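Local coordinates for protein predicted acetamidase/formamidase (Thermoanaerobacter tengcongensis, PDB 3TKK) that probably hydrolyses the carbon-nitrogen bond of small linear amides, such as acetamide or formamide, and binds zinc and calcium ions, at residues Y5-D10 / P61-I66; V26-E31 / V209-G214; K78-K83 / G166-F171. All blocks are in the same frame, centred on the assembly; numbering follows the deposited sequence.

Contact 1: residues Y5-D10 / P61-I66; sequences YSLSAD and PATGPI
Two methyl groups lie over the faces of peptide groups across this contact: Thr-63 CG2 sits against a face of the Ser-8 to Ala-9 peptide, with Thr-63 CG2 3.6 Å from Ser-8 O, and Leu-7 CD2 lies over the Thr-63 to Gly-64 peptide, with Leu-7 CD2 4.1 Å from Gly-64 N. The N-H of the first of these peptides is taken up by the carboxylate of Glu-35. The contact is a face-to-face packing of two β-sheets, strand 5-7 belonging to one and strand 62-66 to the other; the strand axes pass 9.3 Å apart, with their directions turned by 131°, and the interface is held by apolar touch.

Thr-63 uses its two branches differently. CG2 is anti to the backbone N and slides past the Leu-7 side chain in the opposite direction, while OG1, beside that N (chi1 -61°), approaches Ala-9 CB only to 4.0 Å and hydrogen-bonds the backbone O of Glu-35 in strand 31-36, next to strand 4-7 in the opposing sheet. Replacing Thr-63 by alanine would probably leave the Glu-35 carbonyl without its hydroxyl partner and open a gap beneath Leu-7 and the Ser-8 carbonyl, where CG2 now sits. Gly-64 follows with a positive phi, where a CB would strike the preceding carbonyl O, and a cis peptide then leads into Pro-65.

In the loop after strand 5-7, Ser-8 OG hydrogen-bonds Asp-10 OD1 from above the carboxylate plane and also bonds Glu-35 OE1. At the other end the apolar layer closes with Leu-7 CD2 against Ile-66 CG1, 3.8 Å apart.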
ATOM      1  N   TYR A   5     -19.107  27.830 -12.346  1.00 28.88           N
ATOM      2  CA  TYR A   5     -18.373  28.983 -11.856  1.00 29.68           C
ATOM      3  C   TYR A   5     -16.865  28.772 -11.872  1.00 28.14           C
ATOM      4  O   TYR A   5     -16.363  27.660 -11.747  1.00 27.95           O
ATOM      5  CB  TYR A   5     -18.770  29.334 -10.390  1.00 28.98           C
ATOM      6  CG  TYR A   5     -20.268  29.505 -10.276  1.00 31.53           C
ATOM      7  CD1 TYR A   5     -21.041  28.565  -9.637  1.00 30.53           C
ATOM      8  CD2 TYR A   5     -20.872  30.625 -10.763  1.00 31.43           C
ATOM      9  CE1 TYR A   5     -22.417  28.706  -9.513  1.00 30.75           C
ATOM     10  CE2 TYR A   5     -22.270  30.792 -10.686  1.00 34.13           C
ATOM     11  CZ  TYR A   5     -23.037  29.829 -10.038  1.00 31.43           C
ATOM     12  OH  TYR A   5     -24.406  29.993  -9.960  1.00 30.21           O
ATOM     13  N   SER A   6     -16.141  29.862 -11.906  1.00 27.16           N
ATOM     14  CA  SER A   6     -14.684  29.806 -11.752  1.00 27.74           C
ATOM     15  C   SER A   6     -14.303  30.475 -10.447  1.00 25.74           C
ATOM     16  O   SER A   6     -14.797  31.555 -10.126  1.00 30.59           O
ATOM     17  CB  SER A   6     -14.120  30.519 -12.989  1.00 32.72           C
ATOM     18  OG  SER A   6     -12.946  31.173 -12.619  1.00 40.68           O
ATOM     19  N   LEU A   7     -13.471  29.863  -9.633  1.00 24.93           N
ATOM     20  CA  LEU A   7     -13.151  30.388  -8.335  1.00 24.24           C
ATOM     21  C   LEU A   7     -11.610  30.571  -8.331  1.00 24.19           C
ATOM     22  O   LEU A   7     -10.838  29.597  -8.486  1.00 23.45           O
ATOM     23  CB  LEU A   7     -13.497  29.374  -7.255  1.00 25.70           C
ATOM     24  CG  LEU A   7     -13.200  29.815  -5.821  1.00 22.91           C
ATOM     25  CD1 LEU A   7     -13.950  31.126  -5.554  1.00 25.20           C
ATOM     26  CD2 LEU A   7     -13.650  28.693  -4.865  1.00 23.21           C
ATOM     27  N   SER A   8     -11.180  31.809  -8.063  1.00 24.79           N
ATOM     28  CA  SER A   8      -9.780  32.120  -8.173  1.00 26.82           C
ATOM     29  C   SER A   8      -9.062  31.938  -6.818  1.00 29.75           C
ATOM     30  O   SER A   8      -9.685  31.937  -5.750  1.00 29.36           O
ATOM     31  CB  SER A   8      -9.747  33.536  -8.782  1.00 32.74           C
ATOM     32  OG  SER A   8      -8.541  34.180  -8.506  1.00 41.53           O
ATOM     33  N   ALA A   9      -7.737  31.812  -6.869  1.00 28.78           N
ATOM     34  CA  ALA A   9      -6.942  31.410  -5.789  1.00 27.20           C
ATOM     35  C   ALA A   9      -6.757  32.490  -4.717  1.00 27.37           C
ATOM     36  O   ALA A   9      -6.296  32.139  -3.653  1.00 25.86           O
ATOM     37  CB  ALA A   9      -5.594  30.875  -6.303  1.00 27.10           C
ATOM     38  N   ASP A  10      -7.240  33.710  -4.985  1.00 24.85           N
ATOM     39  CA  ASP A  10      -7.273  34.775  -4.015  1.00 31.07           C
ATOM     40  C   ASP A  10      -8.315  34.474  -2.973  1.00 28.72           C
ATOM     41  O   ASP A  10      -8.287  35.117  -1.952  1.00 28.86           O
ATOM     42  CB  ASP A  10      -7.479  36.202  -4.582  1.00 34.12           C
ATOM     43  CG  ASP A  10      -8.593  36.305  -5.621  1.00 37.39           C
ATOM     44  OD1 ASP A  10      -9.012  35.309  -6.242  1.00 39.16           O
ATOM     45  OD2 ASP A  10      -8.994  37.459  -5.933  1.00 43.62           O
ATOM     46  N   PRO A  61      -2.218  26.653   1.072  1.00 33.96           N
ATOM     47  CA  PRO A  61      -3.398  27.484   1.084  1.00 31.18           C
ATOM     48  C   PRO A  61      -4.399  26.679   0.313  1.00 27.75           C
ATOM     49  O   PRO A  61      -4.087  26.176  -0.688  1.00 26.84           O
ATOM     50  CB  PRO A  61      -2.947  28.777   0.353  1.00 33.44           C
ATOM     51  CG  PRO A  61      -1.727  28.324  -0.503  1.00 33.50           C
ATOM     52  CD  PRO A  61      -1.132  27.147   0.224  1.00 31.35           C
ATOM     53  N   ALA A  62      -5.600  26.507   0.804  1.00 22.58           N
ATOM     54  CA  ALA A  62      -6.611  25.813   0.016  1.00 22.33           C
ATOM     55  C   ALA A  62      -7.607  26.810  -0.592  1.00 19.72           C
ATOM     56  O   ALA A  62      -8.137  27.659   0.090  1.00 24.63           O
ATOM     57  CB  ALA A  62      -7.328  24.822   0.949  1.00 18.77           C
ATOM     58  N   THR A  63      -7.972  26.648  -1.843  1.00 21.78           N
ATOM     59  CA  THR A  63      -8.887  27.579  -2.440  1.00 20.29           C
ATOM     60  C   THR A  63     -10.303  27.227  -1.937  1.00 20.24           C
ATOM     61  O   THR A  63     -10.634  26.031  -1.810  1.00 19.67           O
ATOM     62  CB  THR A  63      -8.784  27.527  -3.951  1.00 20.67           C
ATOM     63  OG1 THR A  63      -7.438  27.904  -4.296  1.00 20.73           O
ATOM     64  CG2 THR A  63      -9.860  28.525  -4.613  1.00 21.29           C
ATOM     65  N   GLY A  64     -11.123  28.250  -1.620  1.00 21.06           N
ATOM     66  CA  GLY A  64     -12.399  28.027  -0.964  1.00 20.95           C
ATOM     67  C   GLY A  64     -12.566  28.963   0.252  1.00 22.04           C
ATOM     68  O   GLY A  64     -11.810  29.961   0.442  1.00 21.97           O
ATOM     69  N   PRO A  65     -13.578  28.686   1.088  1.00 21.67           N
ATOM     70  CA  PRO A  65     -14.426  27.505   0.995  1.00 21.30           C
ATOM     71  C   PRO A  65     -15.651  27.732   0.125  1.00 22.07           C
ATOM     72  O   PRO A  65     -16.065  28.864  -0.143  1.00 22.43           O
ATOM     73  CB  PRO A  65     -14.820  27.228   2.474  1.00 21.52           C
ATOM     74  CG  PRO A  65     -14.553  28.547   3.205  1.00 22.26           C
ATOM     75  CD  PRO A  65     -13.868  29.519   2.255  1.00 22.39           C
ATOM     76  N   ILE A  66     -16.144  26.655  -0.440  1.00 21.45           N
ATOM     77  CA  ILE A  66     -17.363  26.686  -1.225  1.00 22.00           C
ATOM     78  C   ILE A  66     -18.554  26.191  -0.372  1.00 22.36           C
ATOM     79  O   ILE A  66     -18.529  25.081   0.175  1.00 21.99           O
ATOM     80  CB  ILE A  66     -17.150  25.701  -2.371  1.00 22.30           C
ATOM     81  CG1 ILE A  66     -15.915  26.153  -3.189  1.00 21.40           C
ATOM     82  CG2 ILE A  66     -18.463  25.508  -3.207  1.00 22.34           C
ATOM     83  CD1 ILE A  66     -15.296  24.922  -4.113  1.00 20.90           C
TER

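Contact 2: residues V26-E31 / V209-G214; sequences VKSGDE and VEVIKG
Gly-29 and Asp-30 meet Val-209 through two backbone hydrogen bonds that dock a type II β-turn, Lys-27 to Asp-30, on the C-terminal part of strand 203-212; the turn links strand 24-27 of the seven-strand sheet to strand 31-36 of the nine-strand one. This is the tight part. Gly-29 N gives a 2.7 Å bond to Val-209 O, and Val-209 N returns one of 3.1 Å to Asp-30 O. Gly-29, third in the turn, has a positive phi that a residue with a side chain could hardly adopt.

Val-209 CG2, placed between its own backbone N and carbonyl carbon, fits under the turn, 3.6 Å from Asp-30 O, and touches Val-26 CG2 at 3.9 Å, the two valines crossing at about a right angle. Asp-30 braces the turn: OD2 accepts the Lys-27 N-H while OD1 bonds Ser-1 and Met-3.

Towards solvent the packing thins. Lys-27 turns away to a salt bridge with Glu-69, and Glu-210 has a long, weak ion pair with Lys-78 and lies close to the like-charged Glu-208. Here Ser-28, with OG anti to its N (chi1 177°), accepts the Val-211 N-H, 3.1 Å from Val-211 N to Ser-28 OG (162° at the hydrogen).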
ATOM      1  N   VAL A  26     -22.878  27.691  -4.105  1.00 26.32           N
ATOM      2  CA  VAL A  26     -23.281  26.995  -5.288  1.00 26.25           C
ATOM      3  C   VAL A  26     -24.365  25.981  -4.822  1.00 27.43           C
ATOM      4  O   VAL A  26     -24.631  25.830  -3.581  1.00 26.49           O
ATOM      5  CB  VAL A  26     -22.082  26.247  -5.937  1.00 26.52           C
ATOM      6  CG1 VAL A  26     -20.898  27.214  -6.236  1.00 25.22           C
ATOM      7  CG2 VAL A  26     -21.594  25.077  -5.009  1.00 24.50           C
ATOM      8  N   LYS A  27     -24.969  25.308  -5.807  1.00 27.28           N
ATOM      9  CA  LYS A  27     -25.993  24.295  -5.516  1.00 28.38           C
ATOM     10  C   LYS A  27     -25.543  22.923  -5.951  1.00 27.85           C
ATOM     11  O   LYS A  27     -24.592  22.749  -6.795  1.00 28.97           O
ATOM     12  CB  LYS A  27     -27.347  24.603  -6.261  1.00 29.38           C
ATOM     13  CG  LYS A  27     -27.852  26.042  -6.118  1.00 32.71           C
ATOM     14  CD  LYS A  27     -29.143  26.279  -7.039  1.00 36.37           C
ATOM     15  CE  LYS A  27     -29.537  27.751  -7.113  1.00 39.66           C
ATOM     16  NZ  LYS A  27     -29.977  28.031  -5.753  1.00 41.06           N
ATOM     17  N   SER A  28     -26.297  21.933  -5.499  1.00 27.95           N
ATOM     18  CA  SER A  28     -25.916  20.526  -5.811  1.00 27.60           C
ATOM     19  C   SER A  28     -26.018  20.380  -7.311  1.00 29.17           C
ATOM     20  O   SER A  28     -27.048  20.762  -7.918  1.00 29.62           O
ATOM     21  CB  SER A  28     -26.924  19.558  -5.144  1.00 30.19           C
ATOM     22  OG  SER A  28     -26.572  18.231  -5.529  1.00 30.91           O
ATOM     23  N   GLY A  29     -24.970  19.876  -7.927  1.00 29.30           N
ATOM     24  CA  GLY A  29     -24.956  19.649  -9.369  1.00 28.54           C
ATOM     25  C   GLY A  29     -24.117  20.678 -10.102  1.00 28.52           C
ATOM     26  O   GLY A  29     -23.909  20.576 -11.329  1.00 28.95           O
ATOM     27  N   ASP A  30     -23.709  21.740  -9.400  1.00 27.53           N
ATOM     28  CA  ASP A  30     -23.032  22.882 -10.107  1.00 27.55           C
ATOM     29  C   ASP A  30     -21.560  22.452 -10.284  1.00 27.02           C
ATOM     30  O   ASP A  30     -21.032  21.629  -9.462  1.00 25.57           O
ATOM     31  CB  ASP A  30     -22.995  24.160  -9.230  1.00 27.17           C
ATOM     32  CG  ASP A  30     -24.275  24.951  -9.297  1.00 28.32           C
ATOM     33  OD1 ASP A  30     -25.050  24.726 -10.172  1.00 29.44           O
ATOM     34  OD2 ASP A  30     -24.497  25.789  -8.398  1.00 31.48           O
ATOM     35  N   GLU A  31     -20.891  23.066 -11.261  1.00 26.84           N
ATOM     36  CA  GLU A  31     -19.508  22.789 -11.506  1.00 28.02           C
ATOM     37  C   GLU A  31     -18.681  24.007 -11.072  1.00 27.40           C
ATOM     38  O   GLU A  31     -19.171  25.093 -11.177  1.00 26.56           O
ATOM     39  CB  GLU A  31     -19.322  22.623 -13.018  1.00 31.91           C
ATOM     40  CG  GLU A  31     -19.536  21.198 -13.510  1.00 34.24           C
ATOM     41  CD  GLU A  31     -19.113  20.987 -14.972  1.00 35.78           C
ATOM     42  OE1 GLU A  31     -19.133  21.894 -15.821  1.00 39.65           O
ATOM     43  OE2 GLU A  31     -18.738  19.884 -15.276  1.00 36.94           O
ATOM     44  N   VAL A 209     -19.982  19.270  -7.685  1.00 23.68           N
ATOM     45  CA  VAL A 209     -20.373  18.903  -6.357  1.00 23.33           C
ATOM     46  C   VAL A 209     -21.786  18.330  -6.370  1.00 24.37           C
ATOM     47  O   VAL A 209     -22.624  18.829  -7.088  1.00 26.98           O
ATOM     48  CB  VAL A 209     -20.321  20.064  -5.348  1.00 22.96           C
ATOM     49  CG1 VAL A 209     -18.884  20.463  -4.968  1.00 21.94           C
ATOM     50  CG2 VAL A 209     -21.123  21.347  -5.911  1.00 23.83           C
ATOM     51  N   GLU A 210     -22.051  17.325  -5.513  1.00 24.28           N
ATOM     52  CA  GLU A 210     -23.440  16.830  -5.258  1.00 26.75           C
ATOM     53  C   GLU A 210     -23.668  16.532  -3.779  1.00 25.35           C
ATOM     54  O   GLU A 210     -22.852  15.890  -3.169  1.00 24.35           O
ATOM     55  CB  GLU A 210     -23.679  15.533  -5.956  1.00 27.98           C
ATOM     56  CG  GLU A 210     -23.828  15.718  -7.431  1.00 38.82           C
ATOM     57  CD  GLU A 210     -24.299  14.442  -8.108  1.00 45.97           C
ATOM     58  OE1 GLU A 210     -24.769  13.446  -7.423  1.00 47.32           O
ATOM     59  OE2 GLU A 210     -24.213  14.462  -9.338  1.00 50.50           O
ATOM     60  N   VAL A 211     -24.813  16.924  -3.270  1.00 25.99           N
ATOM     61  CA  VAL A 211     -25.178  16.573  -1.908  1.00 28.44           C
ATOM     62  C   VAL A 211     -25.860  15.176  -1.962  1.00 31.12           C
ATOM     63  O   VAL A 211     -26.776  14.962  -2.752  1.00 29.94           O
ATOM     64  CB  VAL A 211     -26.095  17.662  -1.356  1.00 29.45           C
ATOM     65  CG1 VAL A 211     -26.581  17.283   0.022  1.00 31.54           C
ATOM     66  CG2 VAL A 211     -25.307  18.955  -1.344  1.00 27.03           C
ATOM     67  N   ILE A 212     -25.351  14.221  -1.201  1.00 29.71           N
ATOM     68  CA  ILE A 212     -26.017  12.905  -1.042  1.00 33.14           C
ATOM     69  C   ILE A 212     -26.722  12.834   0.281  1.00 31.58           C
ATOM     70  O   ILE A 212     -26.105  13.129   1.321  1.00 31.22           O
ATOM     71  CB  ILE A 212     -24.995  11.756  -0.974  1.00 32.16           C
ATOM     72  CG1 ILE A 212     -24.104  11.656  -2.262  1.00 32.43           C
ATOM     73  CG2 ILE A 212     -25.716  10.479  -0.598  1.00 34.25           C
ATOM     74  CD1 ILE A 212     -24.876  11.659  -3.495  1.00 36.56           C
ATOM     75  N   LYS A 213     -28.006  12.446   0.263  1.00 35.33           N
ATOM     76  CA  LYS A 213     -28.820  12.225   1.473  1.00 36.67           C
ATOM     77  C   LYS A 213     -29.001  10.749   1.880  1.00 39.42           C
ATOM     78  O   LYS A 213     -28.997   9.854   1.049  1.00 37.91           O
ATOM     79  CB  LYS A 213     -30.230  12.849   1.292  1.00 40.38           C
ATOM     80  CG  LYS A 213     -30.223  14.268   0.732  1.00 37.86           C
ATOM     81  CD  LYS A 213     -29.972  15.186   1.890  1.00 38.01           C
ATOM     82  CE  LYS A 213     -30.378  16.612   1.597  1.00 35.90           C
ATOM     83  NZ  LYS A 213     -29.943  17.495   2.683  1.00 32.55           N
ATOM     84  N   GLY A 214     -29.162  10.490   3.166  1.00 39.97           N
ATOM     85  CA  GLY A 214     -29.281   9.113   3.612  1.00 43.36           C
ATOM     86  C   GLY A 214     -28.070   8.169   3.477  1.00 44.06           C
ATOM     87  O   GLY A 214     -28.238   6.935   3.460  1.00 44.83           O
TER

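Contact 3: residues K78-K83 / G166-F171; sequences KVKIKK and GAEVYF
Antiparallel pairing of neighbouring strands in the large mixed sheet joins Val-79 to Val-169, with strand 78-83 running next to strand 168-171. Val-79 and Val-169 form a hydrogen-bonded pair, each N giving a 3.0 Å bond to the other's O (Val-79 N to Val-169 O, Val-169 N to Val-79 O), both donors tilted from the carbonyl plane. The non-hydrogen-bonded pairs Lys-78 with Tyr-170 and Lys-80 with Glu-168 flank it. Two more backbone bonds continue the pairing: Ile-81 N to Ala-167 O at 2.9 Å, and Gly-166 N to Ile-81 O at 2.8 Å. Farther along, Lys-82 and Lys-83 both face Leu-206 of the strand on the other flank, a classic β-bulge.

The two faces of the sheet differ. Val-79, Val-169 and Phe-171 lie on the buried one, where Val-79 CG2 comes to the edge of the Phe-171 ring, near its plane, 4.0 Å from Phe-171 CE2; that ring also rests on Ile-137 of the second sheet. The other face carries the lysines, Glu-168 and Tyr-170. Lys-78 reaches out fully extended, its CG anti to the backbone N (chi1 164°), and its CB to CD run alongside Tyr-170 CE1 and CZ, obliquely to the ring, with Lys-78 CD 3.6 Å from Tyr-170 OH. Its NZ stops 4.1 Å from Glu-168 OE2, too far for a salt bridge, and a water closes the interval, accepting from Lys-78 NZ and donating to Glu-168 OE2. Tyr-170 OH donates to Glu-168 OE1, though the very short modelled distance is doubtful in detail.

Lys-78, acting through the water, and Lys-80 nearby would probably favour the ionised form of Glu-168.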
ATOM      1  N   LYS A  78     -20.451  14.688  -2.393  1.00 22.95           N
ATOM      2  CA  LYS A  78     -19.722  14.025  -3.472  1.00 22.18           C
ATOM      3  C   LYS A  78     -19.111  15.062  -4.437  1.00 22.46           C
ATOM      4  O   LYS A  78     -19.795  16.011  -4.826  1.00 22.41           O
ATOM      5  CB  LYS A  78     -20.671  13.079  -4.197  1.00 23.27           C
ATOM      6  CG  LYS A  78     -20.161  12.591  -5.594  1.00 26.41           C
ATOM      7  CD  LYS A  78     -21.269  11.671  -6.258  1.00 25.67           C
ATOM      8  CE  LYS A  78     -21.159  11.813  -7.777  1.00 34.44           C
ATOM      9  NZ  LYS A  78     -22.098  10.800  -8.406  1.00 34.93           N
ATOM     10  N   VAL A  79     -17.796  14.882  -4.708  1.00 22.66           N
ATOM     11  CA  VAL A  79     -17.014  15.828  -5.454  1.00 22.32           C
ATOM     12  C   VAL A  79     -16.403  15.024  -6.609  1.00 22.75           C
ATOM     13  O   VAL A  79     -15.563  14.131  -6.452  1.00 23.29           O
ATOM     14  CB  VAL A  79     -15.911  16.508  -4.610  1.00 20.93           C
ATOM     15  CG1 VAL A  79     -15.097  17.537  -5.518  1.00 19.80           C
ATOM     16  CG2 VAL A  79     -16.429  17.059  -3.247  1.00 19.81           C
ATOM     17  N   LYS A  80     -16.868  15.286  -7.794  1.00 21.81           N
ATOM     18  CA  LYS A  80     -16.356  14.597  -8.968  1.00 22.22           C
ATOM     19  C   LYS A  80     -15.191  15.437  -9.502  1.00 21.84           C
ATOM     20  O   LYS A  80     -15.420  16.607  -9.964  1.00 22.22           O
ATOM     21  CB  LYS A  80     -17.501  14.486  -9.998  1.00 23.61           C
ATOM     22  CG  LYS A  80     -17.080  13.719 -11.245  1.00 30.87           C
ATOM     23  CD  LYS A  80     -18.272  13.563 -12.289  1.00 39.17           C
ATOM     24  CE  LYS A  80     -19.459  12.745 -11.776  1.00 44.28           C
ATOM     25  NZ  LYS A  80     -20.132  13.506 -10.671  1.00 46.88           N
ATOM     26  N   ILE A  81     -13.966  14.844  -9.533  1.00 21.26           N
ATOM     27  CA  ILE A  81     -12.773  15.480 -10.119  1.00 21.07           C
ATOM     28  C   ILE A  81     -12.762  15.184 -11.663  1.00 22.19           C
ATOM     29  O   ILE A  81     -12.463  14.052 -12.087  1.00 22.45           O
ATOM     30  CB  ILE A  81     -11.514  14.931  -9.502  1.00 20.94           C
ATOM     31  CG1 ILE A  81     -11.601  15.008  -7.930  1.00 19.28           C
ATOM     32  CG2 ILE A  81     -10.298  15.797 -10.034  1.00 20.09           C
ATOM     33  CD1 ILE A  81     -11.987  16.408  -7.509  1.00 21.08           C
ATOM     34  N   LYS A  82     -13.047  16.194 -12.459  1.00 22.93           N
ATOM     35  CA  LYS A  82     -13.142  16.001 -13.916  1.00 26.00           C
ATOM     36  C   LYS A  82     -11.844  16.306 -14.590  1.00 24.33           C
ATOM     37  O   LYS A  82     -11.454  15.586 -15.442  1.00 31.76           O
ATOM     38  CB  LYS A  82     -14.285  16.860 -14.417  1.00 25.22           C
ATOM     39  CG  LYS A  82     -15.654  16.369 -13.830  1.00 27.33           C
ATOM     40  CD  LYS A  82     -16.748  16.973 -14.679  1.00 35.32           C
ATOM     41  CE  LYS A  82     -18.112  16.839 -14.002  1.00 40.11           C
ATOM     42  NZ  LYS A  82     -19.162  17.333 -14.992  1.00 38.82           N
ATOM     43  N   LYS A  83     -11.183  17.387 -14.262  1.00 23.82           N
ATOM     44  CA  LYS A  83      -9.910  17.697 -14.880  1.00 24.81           C
ATOM     45  C   LYS A  83      -8.957  18.312 -13.929  1.00 25.33           C
ATOM     46  O   LYS A  83      -9.365  19.127 -13.112  1.00 22.48           O
ATOM     47  CB  LYS A  83     -10.082  18.751 -15.939  1.00 29.34           C
ATOM     48  CG  LYS A  83     -10.114  18.201 -17.287  1.00 36.74           C
ATOM     49  CD  LYS A  83      -9.780  19.356 -18.179  1.00 43.09           C
ATOM     50  CE  LYS A  83     -10.869  20.472 -18.040  1.00 43.68           C
ATOM     51  NZ  LYS A  83     -11.710  20.460 -19.338  1.00 46.58           N
ATOM     52  N   GLY A 166     -11.224  11.640 -12.936  1.00 22.90           N
ATOM     53  CA  GLY A 166     -11.927  10.367 -13.113  1.00 23.60           C
ATOM     54  C   GLY A 166     -12.393   9.981 -11.674  1.00 24.25           C
ATOM     55  O   GLY A 166     -13.198   9.090 -11.507  1.00 25.92           O
ATOM     56  N   ALA A 167     -11.838  10.570 -10.668  1.00 21.54           N
ATOM     57  CA  ALA A 167     -12.251  10.078  -9.311  1.00 20.90           C
ATOM     58  C   ALA A 167     -13.381  10.871  -8.690  1.00 22.31           C
ATOM     59  O   ALA A 167     -13.579  12.027  -9.082  1.00 23.70           O
ATOM     60  CB  ALA A 167     -11.110  10.056  -8.452  1.00 19.85           C
ATOM     61  N   GLU A 168     -14.040  10.288  -7.673  1.00 22.99           N
ATOM     62  CA  GLU A 168     -15.058  10.931  -6.899  1.00 22.71           C
ATOM     63  C   GLU A 168     -14.658  10.789  -5.455  1.00 23.87           C
ATOM     64  O   GLU A 168     -14.394   9.700  -5.002  1.00 21.71           O
ATOM     65  CB  GLU A 168     -16.362  10.143  -7.092  1.00 25.35           C
ATOM     66  CG  GLU A 168     -17.064  10.462  -8.398  1.00 29.32           C
ATOM     67  CD  GLU A 168     -18.126   9.381  -8.635  1.00 35.90           C
ATOM     68  OE1 GLU A 168     -18.498   8.613  -7.676  1.00 36.12           O
ATOM     69  OE2 GLU A 168     -18.548   9.274  -9.744  1.00 35.73           O
ATOM     70  N   VAL A 169     -14.601  11.869  -4.710  1.00 20.29           N
ATOM     71  CA  VAL A 169     -14.333  11.781  -3.278  1.00 19.97           C
ATOM     72  C   VAL A 169     -15.600  12.108  -2.468  1.00 22.78           C
ATOM     73  O   VAL A 169     -16.301  13.126  -2.810  1.00 21.09           O
ATOM     74  CB  VAL A 169     -13.321  12.846  -2.960  1.00 18.27           C
ATOM     75  CG1 VAL A 169     -12.819  12.556  -1.533  1.00 20.46           C
ATOM     76  CG2 VAL A 169     -12.151  12.725  -3.966  1.00 22.02           C
ATOM     77  N   TYR A 170     -15.910  11.324  -1.434  1.00 19.63           N
ATOM     78  CA  TYR A 170     -17.128  11.475  -0.743  1.00 21.05           C
ATOM     79  C   TYR A 170     -16.736  11.894   0.586  1.00 22.52           C
ATOM     80  O   TYR A 170     -15.912  11.247   1.164  1.00 22.53           O
ATOM     81  CB  TYR A 170     -17.833  10.124  -0.695  1.00 21.96           C
ATOM     82  CG  TYR A 170     -18.316   9.692  -2.050  1.00 25.71           C
ATOM     83  CD1 TYR A 170     -19.677   9.840  -2.395  1.00 26.54           C
ATOM     84  CD2 TYR A 170     -17.460   9.141  -2.947  1.00 24.85           C
ATOM     85  CE1 TYR A 170     -20.162   9.427  -3.572  1.00 31.31           C
ATOM     86  CE2 TYR A 170     -17.924   8.674  -4.162  1.00 28.04           C
ATOM     87  CZ  TYR A 170     -19.260   8.852  -4.490  1.00 31.28           C
ATOM     88  OH  TYR A 170     -19.746   8.421  -5.677  1.00 33.43           O
ATOM     89  N   PHE A 171     -17.333  12.974   1.130  1.00 22.99           N
ATOM     90  CA  PHE A 171     -16.976  13.434   2.417  1.00 19.99           C
ATOM     91  C   PHE A 171     -18.171  13.459   3.341  1.00 20.91           C
ATOM     92  O   PHE A 171     -19.255  13.989   2.960  1.00 21.69           O
ATOM     93  CB  PHE A 171     -16.529  14.965   2.314  1.00 19.88           C
ATOM     94  CG  PHE A 171     -15.232  15.158   1.616  1.00 18.81           C
ATOM     95  CD1 PHE A 171     -14.049  14.853   2.248  1.00 18.29           C
ATOM     96  CD2 PHE A 171     -15.207  15.660   0.372  1.00 19.98           C
ATOM     97  CE1 PHE A 171     -12.786  14.955   1.568  1.00 19.57           C
ATOM     98  CE2 PHE A 171     -13.970  15.785  -0.360  1.00 18.99           C
ATOM     99  CZ  PHE A 171     -12.760  15.477   0.277  1.00 18.58           C
TER
HETATM  100  O   HOH W   1     -20.883   9.462 -10.500  1.00 18.94           O

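In the fold
Contacts 1 and 2 lie with their centres about 17 Å apart and contacts 1 and 3 about 16 Å, while contacts 2 and 3 are closer, about 11 Å between centres. The large mixed sheet reaches all three: strands 4-7, 31-36, 203-212, 76-86 and 168-172 follow in that order across it. The second sheet enters through neighbouring strands 62-69 and 24-27. Along the chain, contacts 1 and 2 alternate, and both segments of contact 1 precede those of contact 3, which lie between the two of contact 2. Ile-66 packs on Val-26, and a Glu-31 to Lys-82 salt bridge ties contacts 2 and 3. Strands far apart in sequence are thus joined within the nine-strand sheet and across to the second.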